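Local coordinates for HK97 Family Phage Portal Protein (Corynebacterium diphtheriae, PDB 3KDR) that probably forms the dodecameric portal ring of an HK97-type phage head, the channel through which DNA enters and leaves the capsid, at residues V76-L81 and M117-F122; L72-A77 and I95-W100; V31-L36 and A289-A294; G40-F45 and N282-D287. All coordinates share one frame; numbering follows the deposited sequence.

From the N terminus, helix 18-33 runs into residues 31-36. There contact 3 opens the longest loop, closed by helix 289-294 near the C terminus. Residues 40-45 follow, and contact 4 joins them to 282-287, so its loop lies within that of contact 3. Contacts 3 and 4 share a border, where Pro35 O meets Asp287 N. Inside both loops are two shorter ones. The first segments of contacts 2 and 1 overlap at Val76 and Ala77. Contact 2 closes first, setting the turn after strand 89-95 against the junction of helix 60-74 and strand 76-83. Contact 1 closes later, pairing strands 76-83 and 119-123. Trp79 and Phe45 link contacts 1 and 4.

Contact 1 (V76-L81 and M117-F122)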
loop_
_atom_site.group_PDB
_atom_site.type_symbol
_atom_site.label_atom_id
_atom_site.label_comp_id
_atom_site.label_asym_id
_atom_site.label_seq_id
_atom_site.Cartn_x
_atom_site.Cartn_y
_atom_site.Cartn_z
ATOM N N VAL C 76 24.787 17.041 -38.583
ATOM C CA VAL C 76 24.939 17.111 -40.019
ATOM C C VAL C 76 25.451 15.804 -40.511
ATOM O O VAL C 76 25.990 15.051 -39.714
ATOM C CB VAL C 76 25.980 18.120 -40.390
ATOM C CG1 VAL C 76 25.440 19.475 -40.228
ATOM C CG2 VAL C 76 27.179 17.900 -39.524
ATOM N N ALA C 77 25.302 15.545 -41.814
ATOM C CA ALA C 77 25.863 14.330 -42.436
ATOM C C ALA C 77 26.164 14.650 -43.852
ATOM O O ALA C 77 25.558 15.550 -44.384
ATOM C CB ALA C 77 24.903 13.185 -42.373
ATOM N N CYS C 78 27.105 13.921 -44.456
ATOM C CA CYS C 78 27.372 14.010 -45.914
ATOM C C CYS C 78 27.345 12.688 -46.625
ATOM O O CYS C 78 27.882 11.682 -46.133
ATOM C CB CYS C 78 28.748 14.564 -46.149
ATOM S SG CYS C 78 28.969 15.424 -47.667
ATOM N N TRP C 79 26.742 12.698 -47.800
ATOM C CA TRP C 79 26.884 11.599 -48.762
ATOM C C TRP C 79 27.751 12.139 -49.857
ATOM O O TRP C 79 27.589 13.294 -50.239
ATOM C CB TRP C 79 25.524 11.225 -49.366
ATOM C CG TRP C 79 24.640 10.504 -48.469
ATOM C CD1 TRP C 79 24.852 10.211 -47.163
ATOM C CD2 TRP C 79 23.390 9.966 -48.798
ATOM N NE1 TRP C 79 23.816 9.501 -46.659
ATOM C CE2 TRP C 79 22.887 9.346 -47.641
ATOM C CE3 TRP C 79 22.650 9.907 -49.970
ATOM C CZ2 TRP C 79 21.675 8.718 -47.609
ATOM C CZ3 TRP C 79 21.424 9.280 -49.926
ATOM C CH2 TRP C 79 20.956 8.689 -48.757
ATOM N N ALA C 80 28.665 11.326 -50.361
ATOM C CA ALA C 80 29.444 11.699 -51.548
ATOM C C ALA C 80 28.806 11.033 -52.731
ATOM O O ALA C 80 28.782 9.821 -52.802
ATOM C CB ALA C 80 30.853 11.269 -51.419
ATOM N N LEU C 81 28.295 11.818 -53.655
ATOM C CA LEU C 81 27.522 11.269 -54.728
ATOM C C LEU C 81 28.406 10.833 -55.880
ATOM O O LEU C 81 29.386 11.527 -56.202
ATOM C CB LEU C 81 26.547 12.292 -55.256
ATOM C CG LEU C 81 25.760 13.064 -54.222
ATOM C CD1 LEU C 81 24.924 14.003 -54.992
ATOM C CD2 LEU C 81 24.883 12.171 -53.366
HETATM N N MSE C 117 28.085 19.675 -56.397
HETATM C CA MSE C 117 27.179 18.732 -56.916
HETATM C C MSE C 117 27.661 17.328 -56.693
HETATM O O MSE C 117 26.976 16.391 -57.036
HETATM C CB MSE C 117 27.090 18.990 -58.380
HETATM C CG MSE C 117 25.861 18.422 -58.960
HETATM SE SE MSE C 117 24.575 19.801 -59.168
HETATM C CE MSE C 117 25.193 20.375 -61.025
ATOM N N GLU C 118 28.864 17.170 -56.162
ATOM C CA GLU C 118 29.430 15.857 -56.060
ATOM C C GLU C 118 29.085 15.382 -54.680
ATOM O O GLU C 118 29.567 14.333 -54.238
ATOM C CB GLU C 118 30.957 15.886 -56.223
ATOM C CG GLU C 118 31.589 15.668 -57.647
ATOM C CD GLU C 118 30.728 14.803 -58.659
ATOM O OE1 GLU C 118 30.755 13.529 -58.621
ATOM O OE2 GLU C 118 30.055 15.416 -59.542
ATOM N N VAL C 119 28.232 16.126 -53.990
ATOM C CA VAL C 119 28.042 15.912 -52.574
ATOM C C VAL C 119 26.614 16.190 -52.187
ATOM O O VAL C 119 25.980 17.018 -52.804
ATOM C CB VAL C 119 29.014 16.872 -51.824
ATOM C CG1 VAL C 119 28.300 18.075 -51.287
ATOM C CG2 VAL C 119 29.753 16.151 -50.758
ATOM N N CYS C 120 26.105 15.518 -51.163
ATOM C CA CYS C 120 24.785 15.883 -50.591
ATOM C C CYS C 120 24.795 15.940 -49.105
ATOM O O CYS C 120 25.074 14.950 -48.467
ATOM C CB CYS C 120 23.743 14.877 -50.973
ATOM S SG CYS C 120 22.113 15.080 -50.215
ATOM N N ILE C 121 24.484 17.100 -48.554
ATOM C CA ILE C 121 24.685 17.326 -47.146
ATOM C C ILE C 121 23.370 17.475 -46.474
ATOM O O ILE C 121 22.576 18.260 -46.936
ATOM C CB ILE C 121 25.473 18.584 -46.904
ATOM C CG1 ILE C 121 26.927 18.292 -47.214
ATOM C CG2 ILE C 121 25.299 19.073 -45.435
ATOM C CD1 ILE C 121 27.752 19.529 -47.362
ATOM N N PHE C 122 23.182 16.774 -45.360
ATOM C CA PHE C 122 21.943 16.728 -44.629
ATOM C C PHE C 122 22.060 17.511 -43.339
ATOM O O PHE C 122 23.019 17.365 -42.631
ATOM C CB PHE C 122 21.681 15.319 -44.218
ATOM C CG PHE C 122 21.465 14.385 -45.336
ATOM C CD1 PHE C 122 20.190 14.139 -45.773
ATOM C CD2 PHE C 122 22.500 13.681 -45.903
ATOM C CE1 PHE C 122 19.925 13.245 -46.775
ATOM C CE2 PHE C 122 22.242 12.775 -46.917
ATOM C CZ PHE C 122 20.953 12.568 -47.344
#
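Phe122 turns the edge of its ring toward one face of the Trp79 indole, a T-shaped (edge-to-face) pair. Phe122 CE2 leads, 3.6 Å from Trp79 CE2, and lies off-centre toward the rim of the indole. The planes of the Phe122 ring and the indole five-membered ring meet at 67°. Leu81 leans across to the partner strand, its CD2 3.8 Å from Cys120 CB. The face of the sheet turned from Trp79 and Phe122 carries Cys78, whose SG lies anti to the backbone N (chi1 -153°). That places Cys78 SG against Ile121 CG1 at 3.5 Å and beside Val119.

These side chains are set by an antiparallel strand pair. Ala77 with Phe122 and Trp79 with Cys120 are hydrogen-bonded pairs. Cys78 with Ile121 and Ala80 with Val119 are non-hydrogen-bonded pairs. Trp79 N to Cys120 O is 2.9 Å. Cys120 N returns a bond to Trp79 O at 2.8 Å. At the far end Leu81 N reaches Glu118 O at 2.9 Å.

Further out, Trp79 NE1 bonds to Thr67 OG1, and Arg63 makes a cation-pi contact with the indole. Strand 76-83 is the middle of three strands, between 89-95 and 119-123. Helix 60-74 packs on Ala77 and Trp79, helix 247-270 packs on Cys120 and Phe122, and a second subunit bonds to the backbone of Ile121.

Contact 2 (L72-A77 and I95-W100); sequences LFNGVA and IPLDTW
Leu97 lays its branched end over Val76, with Leu97 CD2 3.8 Å from Val76 CG2. The leucine end lies crosswise to the valine. The setting is a helix-to-strand junction met by a 3-10 turn. Gly75 lies between helix 60-74 and strand 76-83. Its phi is positive (89°), a conformation that suits glycine. The turn at 97-99 follows strand 89-95, the antiparallel neighbour of strand 76-83, and folds back over the start of that strand.

Trp100 comes in beside Leu97. Its CG lies between the backbone N and the carbonyl carbon (chi1 67°), and this brings the six-membered part of the indole to the strand. Trp100 CZ2 sits 3.9 Å from Ala77 C, and Val76 CG2 is 4.3 Å from the same Trp100 CZ2. Both approach the indole obliquely. Leu97 also nears Asn74, but the modelled distances there are too short to be relied on.

No hydrogen bond crosses the contact, so it rests on apolar overlap. Asp70 of helix 60-74 and Arg11 of helix 11-14 also pack on Leu97, and Cys78 touches Trp100. A phosphate ion, probably from the crystallisation liquor, lies about 6 Å from the Val76 side chain.

The turn is braced from within. Pro96 O accepts two bonds, from Thr99 N at 3.1 Å and from Thr99 OG1 at 2.7 Å.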
loop_
_atom_site.group_PDB
_atom_site.type_symbol
_atom_site.label_atom_id
_atom_site.label_comp_id
_atom_site.label_asym_id
_atom_site.label_seq_id
_atom_site.Cartn_x
_atom_site.Cartn_y
_atom_site.Cartn_z
ATOM N N LEU C 72 22.274 12.639 -35.503
ATOM C CA LEU C 72 21.925 12.613 -34.101
ATOM C C LEU C 72 22.962 13.233 -33.191
ATOM O O LEU C 72 22.633 14.039 -32.351
ATOM C CB LEU C 72 21.833 11.168 -33.759
ATOM C CG LEU C 72 21.178 10.670 -32.506
ATOM C CD1 LEU C 72 19.769 11.163 -32.383
ATOM C CD2 LEU C 72 21.175 9.175 -32.672
ATOM N N PHE C 73 24.210 12.792 -33.354
ATOM C CA PHE C 73 25.337 13.270 -32.579
ATOM C C PHE C 73 25.959 14.548 -33.028
ATOM O O PHE C 73 26.353 15.346 -32.188
ATOM C CB PHE C 73 26.423 12.226 -32.580
ATOM C CG PHE C 73 26.090 11.065 -31.753
ATOM C CD1 PHE C 73 26.241 11.128 -30.390
ATOM C CD2 PHE C 73 25.569 9.929 -32.308
ATOM C CE1 PHE C 73 25.913 10.086 -29.604
ATOM C CE2 PHE C 73 25.244 8.865 -31.499
ATOM C CZ PHE C 73 25.430 8.951 -30.143
ATOM N N ASN C 74 26.105 14.741 -34.337
ATOM C CA ASN C 74 26.821 15.907 -34.842
ATOM C C ASN C 74 25.968 16.933 -35.540
ATOM O O ASN C 74 26.405 18.012 -35.802
ATOM C CB ASN C 74 27.911 15.428 -35.738
ATOM C CG ASN C 74 29.067 14.978 -34.971
ATOM O OD1 ASN C 74 29.867 15.793 -34.553
ATOM N ND2 ASN C 74 29.165 13.670 -34.724
ATOM N N GLY C 75 24.732 16.618 -35.848
ATOM C CA GLY C 75 23.852 17.647 -36.421
ATOM C C GLY C 75 23.884 17.772 -37.936
ATOM O O GLY C 75 23.082 18.524 -38.504
ATOM N N VAL C 76 24.787 17.041 -38.583
ATOM C CA VAL C 76 24.939 17.111 -40.019
ATOM C C VAL C 76 25.451 15.804 -40.511
ATOM O O VAL C 76 25.990 15.051 -39.714
ATOM C CB VAL C 76 25.980 18.120 -40.390
ATOM C CG1 VAL C 76 25.440 19.475 -40.228
ATOM C CG2 VAL C 76 27.179 17.900 -39.524
ATOM N N ALA C 77 25.302 15.545 -41.814
ATOM C CA ALA C 77 25.863 14.330 -42.436
ATOM C C ALA C 77 26.164 14.650 -43.852
ATOM O O ALA C 77 25.558 15.550 -44.384
ATOM C CB ALA C 77 24.903 13.185 -42.373
ATOM N N ILE C 95 30.045 9.332 -46.062
ATOM C CA ILE C 95 31.462 9.504 -45.746
ATOM C C ILE C 95 31.592 10.136 -44.375
ATOM O O ILE C 95 30.739 10.916 -43.952
ATOM C CB ILE C 95 32.123 10.429 -46.755
ATOM C CG1 ILE C 95 31.399 11.787 -46.805
ATOM C CG2 ILE C 95 32.053 9.831 -48.080
ATOM C CD1 ILE C 95 32.139 12.854 -47.502
ATOM N N PRO C 96 32.671 9.849 -43.684
ATOM C CA PRO C 96 32.759 10.227 -42.265
ATOM C C PRO C 96 32.913 11.680 -42.081
ATOM O O PRO C 96 33.417 12.346 -42.982
ATOM C CB PRO C 96 34.045 9.545 -41.813
ATOM C CG PRO C 96 34.194 8.380 -42.761
ATOM C CD PRO C 96 33.701 8.886 -44.074
ATOM N N LEU C 97 32.539 12.176 -40.920
ATOM C CA LEU C 97 32.508 13.587 -40.714
ATOM C C LEU C 97 33.847 14.185 -40.809
ATOM O O LEU C 97 33.959 15.323 -41.226
ATOM C CB LEU C 97 31.927 13.920 -39.362
ATOM C CG LEU C 97 30.401 14.008 -39.303
ATOM C CD1 LEU C 97 29.927 13.933 -37.842
ATOM C CD2 LEU C 97 29.840 15.254 -40.047
ATOM N N ASP C 98 34.865 13.439 -40.390
ATOM C CA ASP C 98 36.232 13.980 -40.317
ATOM C C ASP C 98 36.876 14.098 -41.666
ATOM O O ASP C 98 37.916 14.701 -41.779
ATOM C CB ASP C 98 37.137 13.177 -39.391
ATOM C CG ASP C 98 36.815 11.703 -39.378
ATOM O OD1 ASP C 98 35.638 11.344 -38.996
ATOM O OD2 ASP C 98 37.741 10.919 -39.734
ATOM N N THR C 99 36.234 13.551 -42.692
ATOM C CA THR C 99 36.710 13.667 -44.067
ATOM C C THR C 99 36.023 14.742 -44.922
ATOM O O THR C 99 36.267 14.785 -46.100
ATOM C CB THR C 99 36.569 12.335 -44.812
ATOM O OG1 THR C 99 35.177 12.088 -45.073
ATOM C CG2 THR C 99 37.149 11.221 -43.994
ATOM N N TRP C 100 35.204 15.619 -44.370
ATOM C CA TRP C 100 34.685 16.704 -45.171
ATOM C C TRP C 100 34.483 17.928 -44.396
ATOM O O TRP C 100 34.485 17.874 -43.181
ATOM C CB TRP C 100 33.376 16.297 -45.765
ATOM C CG TRP C 100 32.203 16.092 -44.854
ATOM C CD1 TRP C 100 31.797 14.930 -44.316
ATOM C CD2 TRP C 100 31.220 17.049 -44.519
ATOM N NE1 TRP C 100 30.645 15.110 -43.636
ATOM C CE2 TRP C 100 30.274 16.416 -43.748
ATOM C CE3 TRP C 100 31.062 18.390 -44.790
ATOM C CZ2 TRP C 100 29.199 17.070 -43.238
ATOM C CZ3 TRP C 100 29.990 19.036 -44.283
ATOM C CH2 TRP C 100 29.082 18.391 -43.510
#

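Contact 3 (V31-L36 and A289-A294)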
loop_
_atom_site.group_PDB
_atom_site.type_symbol
_atom_site.label_atom_id
_atom_site.label_comp_id
_atom_site.label_asym_id
_atom_site.label_seq_id
_atom_site.Cartn_x
_atom_site.Cartn_y
_atom_site.Cartn_z
ATOM N N VAL C 31 15.507 3.854 -38.490
ATOM C CA VAL C 31 15.674 4.647 -39.672
ATOM C C VAL C 31 16.278 3.791 -40.722
ATOM O O VAL C 31 15.690 3.644 -41.787
ATOM C CB VAL C 31 16.588 5.861 -39.458
ATOM C CG1 VAL C 31 16.875 6.496 -40.756
ATOM C CG2 VAL C 31 15.924 6.847 -38.512
ATOM N N ALA C 32 17.430 3.195 -40.416
ATOM C CA ALA C 32 18.117 2.325 -41.374
ATOM C C ALA C 32 17.233 1.232 -41.933
ATOM O O ALA C 32 17.323 0.941 -43.078
ATOM C CB ALA C 32 19.342 1.722 -40.795
ATOM N N ARG C 33 16.339 0.663 -41.162
ATOM C CA ARG C 33 15.563 -0.449 -41.676
ATOM C C ARG C 33 14.399 -0.011 -42.517
ATOM O O ARG C 33 13.744 -0.809 -43.181
ATOM C CB ARG C 33 15.027 -1.278 -40.538
ATOM C CG ARG C 33 16.095 -1.956 -39.780
ATOM C CD ARG C 33 15.517 -2.778 -38.682
ATOM N NE ARG C 33 14.348 -3.477 -39.166
ATOM C CZ ARG C 33 13.331 -3.864 -38.399
ATOM N NH1 ARG C 33 13.349 -3.662 -37.067
ATOM N NH2 ARG C 33 12.300 -4.504 -38.959
ATOM N N THR C 34 14.119 1.259 -42.500
ATOM C CA THR C 34 12.891 1.685 -43.086
ATOM C C THR C 34 13.092 2.049 -44.561
ATOM O O THR C 34 13.926 2.868 -44.898
ATOM C CB THR C 34 12.377 2.866 -42.332
ATOM O OG1 THR C 34 12.311 2.511 -40.946
ATOM C CG2 THR C 34 11.014 3.267 -42.857
ATOM N N PRO C 35 12.333 1.425 -45.436
ATOM C CA PRO C 35 12.537 1.636 -46.830
ATOM C C PRO C 35 12.230 3.050 -47.279
ATOM O O PRO C 35 11.291 3.665 -46.797
ATOM C CB PRO C 35 11.536 0.661 -47.474
ATOM C CG PRO C 35 11.338 -0.350 -46.546
ATOM C CD PRO C 35 11.383 0.328 -45.210
ATOM N N LEU C 36 13.016 3.519 -48.236
ATOM C CA LEU C 36 12.728 4.744 -48.922
ATOM C C LEU C 36 11.905 4.386 -50.170
ATOM O O LEU C 36 12.228 3.439 -50.869
ATOM C CB LEU C 36 14.026 5.433 -49.315
ATOM C CG LEU C 36 14.551 6.438 -48.316
ATOM C CD1 LEU C 36 15.845 6.959 -48.796
ATOM C CD2 LEU C 36 13.600 7.551 -48.180
ATOM N N ALA C 289 5.329 1.840 -42.541
ATOM C CA ALA C 289 4.327 0.801 -42.596
ATOM C C ALA C 289 5.036 -0.505 -42.851
ATOM O O ALA C 289 4.612 -1.531 -42.344
ATOM C CB ALA C 289 3.333 1.085 -43.703
ATOM N N ALA C 290 6.111 -0.445 -43.646
ATOM C CA ALA C 290 6.954 -1.604 -43.961
ATOM C C ALA C 290 7.500 -2.265 -42.724
ATOM O O ALA C 290 7.646 -3.514 -42.707
ATOM C CB ALA C 290 8.132 -1.202 -44.845
ATOM N N LEU C 291 7.836 -1.458 -41.718
ATOM C CA LEU C 291 8.333 -2.006 -40.485
ATOM C C LEU C 291 7.256 -2.818 -39.805
ATOM O O LEU C 291 7.541 -3.873 -39.237
ATOM C CB LEU C 291 8.746 -0.920 -39.512
ATOM C CG LEU C 291 9.917 -0.046 -39.904
ATOM C CD1 LEU C 291 9.847 1.177 -39.020
ATOM C CD2 LEU C 291 11.213 -0.817 -39.813
ATOM N N LEU C 292 6.028 -2.316 -39.833
ATOM C CA LEU C 292 4.916 -3.033 -39.217
ATOM C C LEU C 292 4.536 -4.354 -39.907
ATOM O O LEU C 292 4.167 -5.333 -39.259
ATOM C CB LEU C 292 3.700 -2.118 -39.160
ATOM C CG LEU C 292 3.439 -1.413 -37.834
ATOM C CD1 LEU C 292 4.721 -1.060 -37.188
ATOM C CD2 LEU C 292 2.638 -0.203 -38.069
ATOM N N ASP C 293 4.611 -4.362 -41.227
ATOM C CA ASP C 293 4.335 -5.561 -42.022
ATOM C C ASP C 293 5.312 -6.678 -41.749
ATOM O O ASP C 293 4.926 -7.839 -41.791
ATOM C CB ASP C 293 4.382 -5.236 -43.511
ATOM C CG ASP C 293 3.255 -4.265 -43.941
ATOM O OD1 ASP C 293 2.435 -3.846 -43.064
ATOM O OD2 ASP C 293 3.188 -3.914 -45.159
ATOM N N ALA C 294 6.567 -6.310 -41.474
ATOM C CA ALA C 294 7.620 -7.252 -41.149
ATOM C C ALA C 294 7.312 -7.994 -39.860
ATOM O O ALA C 294 7.692 -9.171 -39.707
ATOM C CB ALA C 294 8.915 -6.538 -41.013
#
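Thr34 and Leu291 mark the nearest approach of the two backbones, with their CA atoms 6.4 Å apart. Helix 18-33 is just ending here. Thr34 N still bonds to Val31 O at 2.9 Å, and from Thr34 onward the chain is extended. Residues 289-294 form a short helix near the C terminus, which packs on this helix end and the extended residues after it.

Leu291 is the main side chain of that helix in the contact. Its CD2 sits over one face of the Arg33 guanidinium, 3.9 Å above the plane and off toward the rim. The arginine chain bends at chi3 (42°), and this folds the flat group back over the leucine. Leu291 CD1 lies 3.4 Å from Thr34 OG1, which is hydrogen-bonded to Thr30 O in the last turn of helix 18-33. Alongside, the Pro35 ring rests on the short helix, with Pro35 CD 3.6 Å from Ala290 CB.

No hydrogen bond joins the two segments, but Pro35 O probably accepts one from Asp287 N, just before the short helix. Glu260 of a third subunit packs on Arg33. Val31 packs on helices 60-74 and 247-270, and Thr34 touches Phe286 of strand 284-286.

Contact 4 (G40-F45 and N282-D287)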
loop_
_atom_site.group_PDB
_atom_site.type_symbol
_atom_site.label_atom_id
_atom_site.label_comp_id
_atom_site.label_asym_id
_atom_site.label_seq_id
_atom_site.Cartn_x
_atom_site.Cartn_y
_atom_site.Cartn_z
ATOM N N GLY C 40 6.742 7.443 -58.105
ATOM C CA GLY C 40 7.370 7.362 -59.369
ATOM C C GLY C 40 8.352 6.215 -59.417
ATOM O O GLY C 40 8.475 5.415 -58.505
ATOM N N THR C 41 9.088 6.176 -60.506
ATOM C CA THR C 41 10.269 5.372 -60.550
ATOM C C THR C 41 11.273 5.860 -59.497
ATOM O O THR C 41 11.488 7.051 -59.286
ATOM C CB THR C 41 10.863 5.295 -61.973
ATOM O OG1 THR C 41 12.273 5.339 -61.864
ATOM C CG2 THR C 41 10.349 6.434 -62.864
ATOM N N LEU C 42 11.848 4.874 -58.831
ATOM C CA LEU C 42 12.723 5.037 -57.685
ATOM C C LEU C 42 14.094 5.465 -58.125
ATOM O O LEU C 42 14.666 4.856 -59.003
ATOM C CB LEU C 42 12.842 3.678 -57.007
ATOM C CG LEU C 42 13.396 3.615 -55.594
ATOM C CD1 LEU C 42 12.434 4.153 -54.576
ATOM C CD2 LEU C 42 13.693 2.140 -55.377
ATOM N N PRO C 43 14.656 6.476 -57.471
ATOM C CA PRO C 43 15.977 7.000 -57.782
ATOM C C PRO C 43 17.080 5.958 -57.673
ATOM O O PRO C 43 17.086 5.132 -56.747
ATOM C CB PRO C 43 16.185 8.043 -56.702
ATOM C CG PRO C 43 14.862 8.526 -56.401
ATOM C CD PRO C 43 13.985 7.303 -56.457
ATOM N N PRO C 44 18.014 5.975 -58.619
ATOM C CA PRO C 44 19.080 4.969 -58.632
ATOM C C PRO C 44 19.858 4.901 -57.332
ATOM O O PRO C 44 20.242 3.803 -56.905
ATOM C CB PRO C 44 19.990 5.434 -59.773
ATOM C CG PRO C 44 19.109 6.119 -60.678
ATOM C CD PRO C 44 17.989 6.740 -59.868
ATOM N N PHE C 45 20.071 6.055 -56.700
ATOM C CA PHE C 45 20.909 6.079 -55.499
ATOM C C PHE C 45 20.299 5.313 -54.335
ATOM O O PHE C 45 21.015 4.909 -53.424
ATOM C CB PHE C 45 21.298 7.501 -55.082
ATOM C CG PHE C 45 20.164 8.320 -54.621
ATOM C CD1 PHE C 45 19.678 8.179 -53.360
ATOM C CD2 PHE C 45 19.570 9.239 -55.468
ATOM C CE1 PHE C 45 18.630 8.913 -52.916
ATOM C CE2 PHE C 45 18.505 10.005 -55.027
ATOM C CZ PHE C 45 18.041 9.840 -53.732
ATOM N N ASN C 282 5.820 13.249 -57.222
ATOM C CA ASN C 282 6.087 11.969 -56.591
ATOM C C ASN C 282 7.236 12.087 -55.602
ATOM O O ASN C 282 8.384 11.739 -55.908
ATOM C CB ASN C 282 6.401 10.928 -57.655
ATOM C CG ASN C 282 5.227 10.679 -58.574
ATOM O OD1 ASN C 282 4.131 10.254 -58.163
ATOM N ND2 ASN C 282 5.445 10.937 -59.816
ATOM N N PRO C 283 6.933 12.575 -54.404
ATOM C CA PRO C 283 7.959 12.702 -53.408
ATOM C C PRO C 283 8.475 11.348 -52.948
ATOM O O PRO C 283 7.865 10.313 -53.196
ATOM C CB PRO C 283 7.251 13.425 -52.264
ATOM C CG PRO C 283 5.840 13.164 -52.469
ATOM C CD PRO C 283 5.673 13.152 -53.931
ATOM N N LEU C 284 9.611 11.393 -52.280
ATOM C CA LEU C 284 10.353 10.226 -51.930
ATOM C C LEU C 284 10.182 10.193 -50.445
ATOM O O LEU C 284 10.516 11.160 -49.802
ATOM C CB LEU C 284 11.788 10.480 -52.319
ATOM C CG LEU C 284 12.819 9.374 -52.130
ATOM C CD1 LEU C 284 12.401 8.060 -52.789
ATOM C CD2 LEU C 284 14.105 9.906 -52.729
ATOM N N LYS C 285 9.596 9.127 -49.906
ATOM C CA LYS C 285 9.153 9.108 -48.523
ATOM C C LYS C 285 9.664 7.821 -47.916
ATOM O O LYS C 285 9.822 6.852 -48.614
ATOM C CB LYS C 285 7.622 9.191 -48.468
ATOM N N PHE C 286 10.002 7.860 -46.636
ATOM C CA PHE C 286 10.196 6.660 -45.853
ATOM C C PHE C 286 8.828 5.949 -45.691
ATOM O O PHE C 286 7.767 6.618 -45.655
ATOM C CB PHE C 286 10.685 6.975 -44.448
ATOM C CG PHE C 286 12.116 7.336 -44.362
ATOM C CD1 PHE C 286 13.080 6.370 -44.266
ATOM C CD2 PHE C 286 12.518 8.648 -44.343
ATOM C CE1 PHE C 286 14.399 6.704 -44.173
ATOM C CE2 PHE C 286 13.854 8.962 -44.246
ATOM C CZ PHE C 286 14.769 7.981 -44.164
ATOM N N ASP C 287 8.875 4.610 -45.579
ATOM C CA ASP C 287 7.686 3.784 -45.429
ATOM C C ASP C 287 7.734 2.974 -44.150
ATOM O O ASP C 287 8.059 1.792 -44.195
ATOM C CB ASP C 287 7.573 2.804 -46.590
ATOM C CG ASP C 287 6.164 2.178 -46.716
ATOM O OD1 ASP C 287 5.186 2.690 -46.116
ATOM O OD2 ASP C 287 6.030 1.188 -47.457
#
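Leu284 reaches with both methyl groups toward Leu42, Pro43 and Phe45. Its CG lies anti to the backbone N (chi1 -177°), which sends the branched end out toward these three residues. Leu284 and Pro43 run alongside, pointing contrary ways. Leu284 CD2 lies 4.0 Å from Pro43 CG, while CD1 of the same leucine is 4.1 Å from Pro43 CD. The two methyls thus lie along the CG-CD bond of the proline ring. Phe45 points back at the leucine from the loop, and its CZ meets Leu284 CD2 obliquely at 4.1 Å. Leu42 is set alongside more loosely, with Leu42 CD1 4.3 Å from Leu284 CD1.

At the other end of the contact, Asn282 lies against Gly40. Asn282 CB is 3.5 Å from Gly40 N, and the amide group sits next to the glycine backbone. Asn282 ND2 has a weak bond to Asp278 OD2.

The contact lies at the end of a small antiparallel sheet, strands 36-38 and 284-286. The loop after strand 36-38 passes over the start of the partner strand. His276 touches both Pro43 and Leu284, and Met275 packs on Phe45.

The Leu284 end is apolar, while Asn282 packs on the Gly40 backbone without a bond. Polar backbone atoms find partners elsewhere: Leu284 N uses Asn271 OD1, and Phe45 O uses Arg63 NH1. Between these segments only van der Waals contacts act; directed bonds lie in the neighbouring strand pair.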